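Local atomic coordinates of Ser-thr phosphatase MSPP (Mycobacterium smegmatis, PDB entry 2JFR), a protein that probably removes phosphate from phosphoserine and phosphothreonine residues of proteins, as a metal-dependent phosphatase of the PPM (PP2C) family. Residues S4-R18 / G221-G234. Numbering follows the deposited sequence. Where two conformers were deposited one is given.
With MN (manganese (II) ion), chain C.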
ATOM      1  N   SER A   4      -9.742  10.574 -15.816  1.00 16.24           N
ATOM      2  CA  SER A   4      -8.425  10.282 -15.260  1.00 16.59           C
ATOM      3  C   SER A   4      -8.357   8.886 -14.688  1.00 15.91           C
ATOM      4  O   SER A   4      -7.306   8.248 -14.827  1.00 17.72           O
ATOM      5  CB  SER A   4      -8.076  11.318 -14.220  1.00 18.62           C
ATOM      6  OG  SER A   4      -7.880  12.567 -14.844  1.00 22.28           O
ATOM      7  N   VAL A   5      -9.374   8.428 -14.043  1.00 17.30           N
ATOM      8  CA  VAL A   5      -9.471   7.057 -13.542  1.00 17.33           C
ATOM      9  C   VAL A   5     -10.546   6.379 -14.396  1.00 16.85           C
ATOM     10  O   VAL A   5     -11.700   6.758 -14.369  1.00 18.81           O
ATOM     11  CB  VAL A   5      -9.776   6.942 -12.060  1.00 18.90           C
ATOM     12  CG1 VAL A   5      -9.952   5.525 -11.655  1.00 21.59           C
ATOM     13  CG2 VAL A   5      -8.677   7.663 -11.241  1.00 23.03           C
ATOM     14  N   LEU A   6     -10.149   5.327 -15.080  1.00 16.49           N
ATOM     15  CA  LEU A   6     -11.081   4.516 -15.877  1.00 16.52           C
ATOM     16  C   LEU A   6     -11.779   3.529 -15.027  1.00 17.27           C
ATOM     17  O   LEU A   6     -12.986   3.348 -15.099  1.00 21.32           O
ATOM     18  CB  LEU A   6     -10.357   3.871 -17.007  1.00 17.05           C
ATOM     19  CG  LEU A   6      -9.630   4.773 -17.971  1.00 18.26           C
ATOM     20  CD1 LEU A   6      -8.993   3.983 -19.084  1.00 27.56           C
ATOM     21  CD2 LEU A   6     -10.615   5.802 -18.551  1.00 21.12           C
ATOM     22  N   SER A   7     -11.031   2.779 -14.184  1.00 17.67           N
ATOM     23  CA  SER A   7     -11.660   1.879 -13.258  0.58 19.28           C
ATOM     24  C   SER A   7     -10.585   1.442 -12.252  1.00 17.15           C
ATOM     25  O   SER A   7      -9.414   1.772 -12.354  1.00 18.40           O
ATOM     26  CB  SER A   7     -12.286   0.688 -13.931  0.58 24.79           C
ATOM     27  OG  SER A   7     -11.289  -0.245 -14.279  0.58 33.02           O
ATOM     28  N   ALA A   8     -11.079   0.793 -11.244  1.00 17.39           N
ATOM     29  CA  ALA A   8     -10.243   0.330 -10.152  1.00 16.75           C
ATOM     30  C   ALA A   8     -10.811  -0.948  -9.612  1.00 16.29           C
ATOM     31  O   ALA A   8     -12.003  -1.255  -9.786  1.00 19.37           O
ATOM     32  CB  ALA A   8     -10.134   1.353  -9.054  1.00 18.86           C
ATOM     33  N   ALA A   9      -9.995  -1.744  -8.968  1.00 15.68           N
ATOM     34  CA  ALA A   9     -10.409  -3.001  -8.375  1.00 16.29           C
ATOM     35  C   ALA A   9      -9.551  -3.270  -7.145  1.00 15.63           C
ATOM     36  O   ALA A   9      -8.421  -2.815  -7.074  1.00 15.83           O
ATOM     37  CB  ALA A   9     -10.291  -4.169  -9.354  1.00 18.91           C
ATOM     38  N   THR A  10     -10.097  -4.085  -6.253  1.00 16.39           N
ATOM     39  CA  THR A  10      -9.338  -4.481  -5.066  1.00 15.97           C
ATOM     40  C   THR A  10      -9.535  -5.968  -4.817  1.00 16.65           C
ATOM     41  O   THR A  10     -10.573  -6.550  -5.165  1.00 17.56           O
ATOM     42  CB  THR A  10      -9.749  -3.739  -3.819  1.00 17.43           C
ATOM     43  OG1 THR A  10     -11.013  -4.163  -3.309  1.00 21.44           O
ATOM     44  CG2 THR A  10      -9.843  -2.221  -4.048  1.00 18.60           C
ATOM     45  N   ALA A  11      -8.568  -6.559  -4.135  1.00 16.47           N
ATOM     46  CA  ALA A  11      -8.720  -7.932  -3.634  1.00 17.50           C
ATOM     47  C   ALA A  11      -7.864  -8.057  -2.381  1.00 17.65           C
ATOM     48  O   ALA A  11      -6.811  -7.430  -2.258  1.00 17.09           O
ATOM     49  CB  ALA A  11      -8.318  -8.989  -4.632  1.00 18.43           C
ATOM     50  N   THR A  12      -8.309  -8.927  -1.498  1.00 19.74           N
ATOM     51  CA  THR A  12      -7.525  -9.238  -0.327  1.00 20.93           C
ATOM     52  C   THR A  12      -7.666 -10.697  -0.060  1.00 22.19           C
ATOM     53  O   THR A  12      -8.708 -11.313  -0.238  1.00 27.71           O
ATOM     54  CB  THR A  12      -8.008  -8.338   0.853  1.00 21.85           C
ATOM     55  OG1 THR A  12      -7.128  -8.487   2.019  1.00 22.77           O
ATOM     56  CG2 THR A  12      -9.426  -8.669   1.351  1.00 31.33           C
ATOM     57  N   ASP A  13      -6.612 -11.299   0.448  1.00 20.50           N
ATOM     58  CA  ASP A  13      -6.482 -12.741   0.653  0.65 20.80           C
ATOM     59  C   ASP A  13      -5.789 -12.964   2.007  1.00 20.57           C
ATOM     60  O   ASP A  13      -4.649 -12.513   2.192  1.00 19.86           O
ATOM     61  CB  ASP A  13      -5.684 -13.432  -0.433  0.65 23.14           C
ATOM     62  CG  ASP A  13      -5.642 -14.908  -0.148  0.65 25.24           C
ATOM     63  OD1 ASP A  13      -6.597 -15.392   0.533  0.65 23.09           O
ATOM     64  OD2 ASP A  13      -4.628 -15.557  -0.466  0.65 29.09           O
ATOM     65  N   GLN A  14      -6.433 -13.647   2.937  1.00 19.64           N
ATOM     66  CA  GLN A  14      -5.791 -13.960   4.190  1.00 17.19           C
ATOM     67  C   GLN A  14      -4.600 -14.879   3.998  1.00 16.23           C
ATOM     68  O   GLN A  14      -3.579 -14.750   4.703  1.00 15.91           O
ATOM     69  CB  GLN A  14      -6.802 -14.600   5.132  1.00 17.01           C
ATOM     70  CG  GLN A  14      -6.264 -14.929   6.495  1.00 16.93           C
ATOM     71  CD  GLN A  14      -7.333 -15.403   7.428  1.00 18.57           C
ATOM     72  OE1 GLN A  14      -8.524 -15.198   7.252  1.00 26.42           O
ATOM     73  NE2 GLN A  14      -6.910 -16.088   8.468  1.00 19.21           N
ATOM     74  N   GLY A  15      -4.723 -15.831   3.109  1.00 18.14           N
ATOM     75  CA  GLY A  15      -3.783 -16.898   2.911  1.00 19.81           C
ATOM     76  C   GLY A  15      -3.989 -17.980   3.916  1.00 18.60           C
ATOM     77  O   GLY A  15      -4.790 -17.876   4.856  1.00 18.83           O
ATOM     78  N   PRO A  16      -3.287 -19.101   3.728  1.00 20.10           N
ATOM     79  CA  PRO A  16      -3.476 -20.308   4.545  1.00 22.13           C
ATOM     80  C   PRO A  16      -2.613 -20.372   5.764  1.00 21.59           C
ATOM     81  O   PRO A  16      -2.750 -21.377   6.504  1.00 25.92           O
ATOM     82  CB  PRO A  16      -3.083 -21.401   3.542  1.00 24.29           C
ATOM     83  CG  PRO A  16      -1.924 -20.756   2.794  1.00 28.18           C
ATOM     84  CD  PRO A  16      -2.468 -19.383   2.530  1.00 24.39           C
ATOM     85  N   VAL A  17      -1.804 -19.375   6.052  1.00 20.11           N
ATOM     86  CA  VAL A  17      -0.857 -19.410   7.161  1.00 20.43           C
ATOM     87  C   VAL A  17      -1.290 -18.511   8.279  1.00 18.52           C
ATOM     88  O   VAL A  17      -1.418 -18.920   9.437  1.00 21.06           O
ATOM     89  CB  VAL A  17       0.593 -19.082   6.695  1.00 20.46           C
ATOM     90  CG1 VAL A  17       1.534 -19.067   7.857  1.00 24.75           C
ATOM     91  CG2 VAL A  17       1.050 -20.050   5.597  1.00 22.28           C
ATOM     92  N   ARG A  18      -1.494 -17.236   7.985  1.00 17.78           N
ATOM     93  CA  ARG A  18      -1.850 -16.261   9.000  0.60 16.29           C
ATOM     94  C   ARG A  18      -3.218 -16.544   9.605  1.00 16.03           C
ATOM     95  O   ARG A  18      -4.148 -16.891   8.900  1.00 17.25           O
ATOM     96  CB  ARG A  18      -1.886 -14.855   8.381  0.60 16.43           C
ATOM     97  CG  ARG A  18      -0.554 -14.370   7.838  0.60 15.67           C
ATOM     98  CD  ARG A  18       0.583 -14.456   8.835  0.60 18.83           C
ATOM     99  NE  ARG A  18       1.831 -13.978   8.222  0.60 17.74           N
ATOM    100  CZ  ARG A  18       2.337 -12.773   8.384  0.60 19.20           C
ATOM    101  NH1 ARG A  18       1.729 -11.852   9.122  0.60 20.91           N
ATOM    102  NH2 ARG A  18       3.501 -12.493   7.767  0.60 22.97           N
ATOM    103  N   GLY A 221       2.519 -20.024  -1.687  1.00 17.31           N
ATOM    104  CA  GLY A 221       2.608 -20.410  -0.305  1.00 18.30           C
ATOM    105  C   GLY A 221       1.732 -19.583   0.598  1.00 17.86           C
ATOM    106  O   GLY A 221       1.368 -20.010   1.692  1.00 19.74           O
ATOM    107  N   GLY A 222       1.385 -18.374   0.184  1.00 16.81           N
ATOM    108  CA  GLY A 222       0.455 -17.577   0.965  1.00 16.60           C
ATOM    109  C   GLY A 222       0.945 -17.347   2.376  1.00 16.23           C
ATOM    110  O   GLY A 222       0.137 -17.289   3.310  1.00 16.80           O
ATOM    111  N   SER A 223       2.253 -17.110   2.570  1.00 15.79           N
ATOM    112  CA  SER A 223       2.803 -16.960   3.905  1.00 16.58           C
ATOM    113  C   SER A 223       2.273 -15.737   4.628  1.00 15.70           C
ATOM    114  O   SER A 223       2.323 -15.711   5.853  1.00 17.70           O
ATOM    115  CB  SER A 223       4.326 -16.915   3.878  1.00 18.49           C
ATOM    116  OG  SER A 223       4.813 -15.844   3.130  1.00 19.44           O
ATOM    117  N   ASP A 224       1.839 -14.728   3.893  1.00 15.33           N
ATOM    118  CA  ASP A 224       1.293 -13.515   4.463  1.00 14.71           C
ATOM    119  C   ASP A 224      -0.059 -13.241   3.832  1.00 14.78           C
ATOM    120  O   ASP A 224      -0.415 -13.795   2.808  1.00 16.66           O
ATOM    121  CB  ASP A 224       2.242 -12.325   4.290  1.00 15.44           C
ATOM    122  CG  ASP A 224       1.972 -11.102   5.099  1.00 15.29           C
ATOM    123  OD1 ASP A 224       1.078 -11.140   6.000  1.00 15.76           O
ATOM    124  OD2 ASP A 224       2.727 -10.073   4.895  1.00 15.56           O
ATOM    125  N   ASN A 225      -0.800 -12.358   4.478  1.00 14.32           N
ATOM    126  CA  ASN A 225      -1.916 -11.693   3.838  1.00 14.22           C
ATOM    127  C   ASN A 225      -1.439 -10.929   2.603  1.00 14.03           C
ATOM    128  O   ASN A 225      -0.365 -10.328   2.661  1.00 14.27           O
ATOM    129  CB  ASN A 225      -2.500 -10.671   4.815  1.00 14.29           C
ATOM    130  CG  ASN A 225      -2.814 -11.156   6.206  1.00 13.86           C
ATOM    131  OD1 ASN A 225      -2.695 -10.379   7.159  1.00 14.29           O
ATOM    132  ND2 ASN A 225      -3.245 -12.386   6.388  1.00 14.30           N
ATOM    133  N   THR A 226      -2.222 -10.963   1.540  1.00 13.90           N
ATOM    134  CA  THR A 226      -1.931 -10.173   0.341  1.00 14.28           C
ATOM    135  C   THR A 226      -3.132  -9.347  -0.009  1.00 13.85           C
ATOM    136  O   THR A 226      -4.238  -9.885  -0.127  1.00 15.19           O
ATOM    137  CB  THR A 226      -1.541 -11.115  -0.846  1.00 15.61           C
ATOM    138  OG1 THR A 226      -0.356 -11.822  -0.494  1.00 17.34           O
ATOM    139  CG2 THR A 226      -1.262 -10.303  -2.098  1.00 16.75           C
ATOM    140  N   THR A 227      -2.925  -8.073  -0.224  1.00 13.74           N
ATOM    141  CA  THR A 227      -3.986  -7.130  -0.586  1.00 14.16           C
ATOM    142  C   THR A 227      -3.477  -6.260  -1.693  1.00 14.19           C
ATOM    143  O   THR A 227      -2.361  -5.756  -1.622  1.00 15.73           O
ATOM    144  CB  THR A 227      -4.377  -6.322   0.647  1.00 14.86           C
ATOM    145  OG1 THR A 227      -4.798  -7.236   1.652  1.00 15.64           O
ATOM    146  CG2 THR A 227      -5.508  -5.335   0.375  1.00 17.57           C
ATOM    147  N   VAL A 228      -4.303  -6.058  -2.705  1.00 14.14           N
ATOM    148  CA  VAL A 228      -3.943  -5.318  -3.898  1.00 14.45           C
ATOM    149  C   VAL A 228      -5.077  -4.377  -4.293  1.00 14.47           C
ATOM    150  O   VAL A 228      -6.263  -4.707  -4.205  1.00 15.05           O
ATOM    151  CB  VAL A 228      -3.568  -6.268  -5.040  1.00 14.90           C
ATOM    152  CG1 VAL A 228      -2.289  -7.001  -4.748  1.00 15.52           C
ATOM    153  CG2 VAL A 228      -4.691  -7.249  -5.380  1.00 16.70           C
ATOM    154  N   VAL A 229      -4.669  -3.204  -4.779  1.00 14.28           N
ATOM    155  CA  VAL A 229      -5.573  -2.210  -5.341  1.00 14.27           C
ATOM    156  C   VAL A 229      -4.973  -1.816  -6.685  1.00 14.65           C
ATOM    157  O   VAL A 229      -3.816  -1.387  -6.760  1.00 15.21           O
ATOM    158  CB  VAL A 229      -5.694  -0.996  -4.442  1.00 15.03           C
ATOM    159  CG1 VAL A 229      -6.594   0.064  -5.087  1.00 16.34           C
ATOM    160  CG2 VAL A 229      -6.214  -1.385  -3.069  1.00 15.76           C
ATOM    161  N   VAL A 230      -5.770  -1.974  -7.760  1.00 14.78           N
ATOM    162  CA  VAL A 230      -5.358  -1.652  -9.117  1.00 15.46           C
ATOM    163  C   VAL A 230      -6.162  -0.492  -9.594  1.00 15.39           C
ATOM    164  O   VAL A 230      -7.400  -0.483  -9.452  1.00 17.10           O
ATOM    165  CB  VAL A 230      -5.515  -2.902 -10.019  1.00 16.99           C
ATOM    166  CG1 VAL A 230      -5.448  -2.561 -11.493  1.00 20.09           C
ATOM    167  CG2 VAL A 230      -4.459  -3.906  -9.707  1.00 17.83           C
ATOM    168  N   ILE A 231      -5.507   0.481 -10.220  1.00 15.18           N
ATOM    169  CA  ILE A 231      -6.154   1.690 -10.752  1.00 15.19           C
ATOM    170  C   ILE A 231      -5.694   1.853 -12.195  1.00 14.89           C
ATOM    171  O   ILE A 231      -4.487   1.953 -12.456  1.00 15.85           O
ATOM    172  CB  ILE A 231      -5.754   2.934  -9.941  1.00 16.36           C
ATOM    173  CG1 ILE A 231      -5.933   2.759  -8.419  1.00 18.83           C
ATOM    174  CG2 ILE A 231      -6.535   4.124 -10.431  1.00 19.77           C
ATOM    175  CD1 ILE A 231      -4.919   3.462  -7.626  1.00 29.19           C
ATOM    176  N   ASP A 232      -6.640   1.889 -13.136  1.00 15.25           N
ATOM    177  CA  ASP A 232      -6.374   2.107 -14.545  0.53 15.80           C
ATOM    178  C   ASP A 232      -6.589   3.577 -14.881  1.00 14.81           C
ATOM    179  O   ASP A 232      -7.677   4.081 -14.624  1.00 15.84           O
ATOM    180  CB  ASP A 232      -7.253   1.216 -15.418  0.53 17.69           C
ATOM    181  CG  ASP A 232      -6.654  -0.161 -15.575  0.53 21.77           C
ATOM    182  OD1 ASP A 232      -5.429  -0.335 -15.551  0.53 20.96           O
ATOM    183  OD2 ASP A 232      -7.488  -1.076 -15.747  0.53 27.80           O
ATOM    184  N   LEU A 233      -5.591   4.221 -15.470  1.00 15.15           N
ATOM    185  CA  LEU A 233      -5.625   5.645 -15.722  1.00 15.05           C
ATOM    186  C   LEU A 233      -5.971   5.933 -17.204  1.00 15.48           C
ATOM    187  O   LEU A 233      -5.557   5.190 -18.108  1.00 17.10           O
ATOM    188  CB  LEU A 233      -4.288   6.284 -15.400  1.00 15.92           C
ATOM    189  CG  LEU A 233      -3.830   6.104 -13.962  1.00 16.35           C
ATOM    190  CD1 LEU A 233      -2.452   6.692 -13.745  1.00 19.22           C
ATOM    191  CD2 LEU A 233      -4.855   6.638 -12.973  1.00 18.73           C
ATOM    192  N   GLY A 234      -6.689   7.024 -17.413  1.00 16.26           N
ATOM    193  CA  GLY A 234      -7.035   7.541 -18.726  1.00 18.37           C
ATOM    194  C   GLY A 234      -6.577   9.024 -18.902  1.00 21.11           C
ATOM    195  O   GLY A 234      -6.957   9.557 -19.989  1.00 28.71           O
ATOM    196  OXT GLY A 234      -6.048   9.657 -17.972  1.00 25.20           O
TER
HETATM  197 MN    MN C1235       2.332  -8.050   5.380  0.56 13.82          MN
HETATM  198  O   HOH W   1      -6.188  12.339 -17.548  0.50 38.15           O
HETATM  199  O   HOH W   2      -4.675   9.860 -15.927  1.00 38.93           O
HETATM  200  O   HOH W   3      -9.608  -0.693 -16.976  1.00 38.54           O
HETATM  201  O   HOH W   4      -1.520 -16.477   5.274  1.00 17.18           O
HETATM  202  O   HOH W   5      -1.391 -11.355   9.474  1.00 17.13           O
HETATM  203  O   HOH W   6       1.356  -8.822   7.215  0.83 14.57           O
HETATM  204  O   HOH W   7       0.505  -8.275   4.343  1.00 14.25           O
HETATM  205  O   HOH W   8       3.913  -7.792   6.665  0.83 17.85           O
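V5-D13 and T226-L233 pair as antiparallel strands whose axes come within 4.7 Å, joined by paired backbone bonds at A9/V230, A11/V228 and D13/T226. A beta bulge at L6 shifts the register: L6 N donates to D232 O, while D232 N donates to S7 O. On one face V5 CG1 meets I231 CG2 at 3.9 Å, and T10 CG2 lies beside the methyls of V229. V5, V229 and I231 pack on strand 31-38 of the second sheet. T12 and T227 run alongside each other, with their OG1 atoms 2.7 Å apart; D23 also holds T227. On the other face A11 CB touches V228 CG2, and V230 packs on helix 206-219.

Beyond the strands, N225 ND2 donates to a lone pair of Q14 O at 2.9 Å, with the acceptor in its amide plane. N20 O and Q22 N also hold this amide. R18 bends at chi2 (-53°), which brings its NE to S223 O at 3.0 Å. Its guanidinium stacks on the D224 carboxylate, the planes 12° apart. D224 OD1 sits over the guanidinium centre, 3.3 Å from R18 NH1, so the salt bridge is one of charge alone. D224 OD2 binds manganese at 2.1 Å, with D36 and D186 completing the protein ligands. The terminal strands thus pair at the edge of one sheet of the PP2C beta sandwich, and the loop leading into the last strand brings D224 to the metal centre.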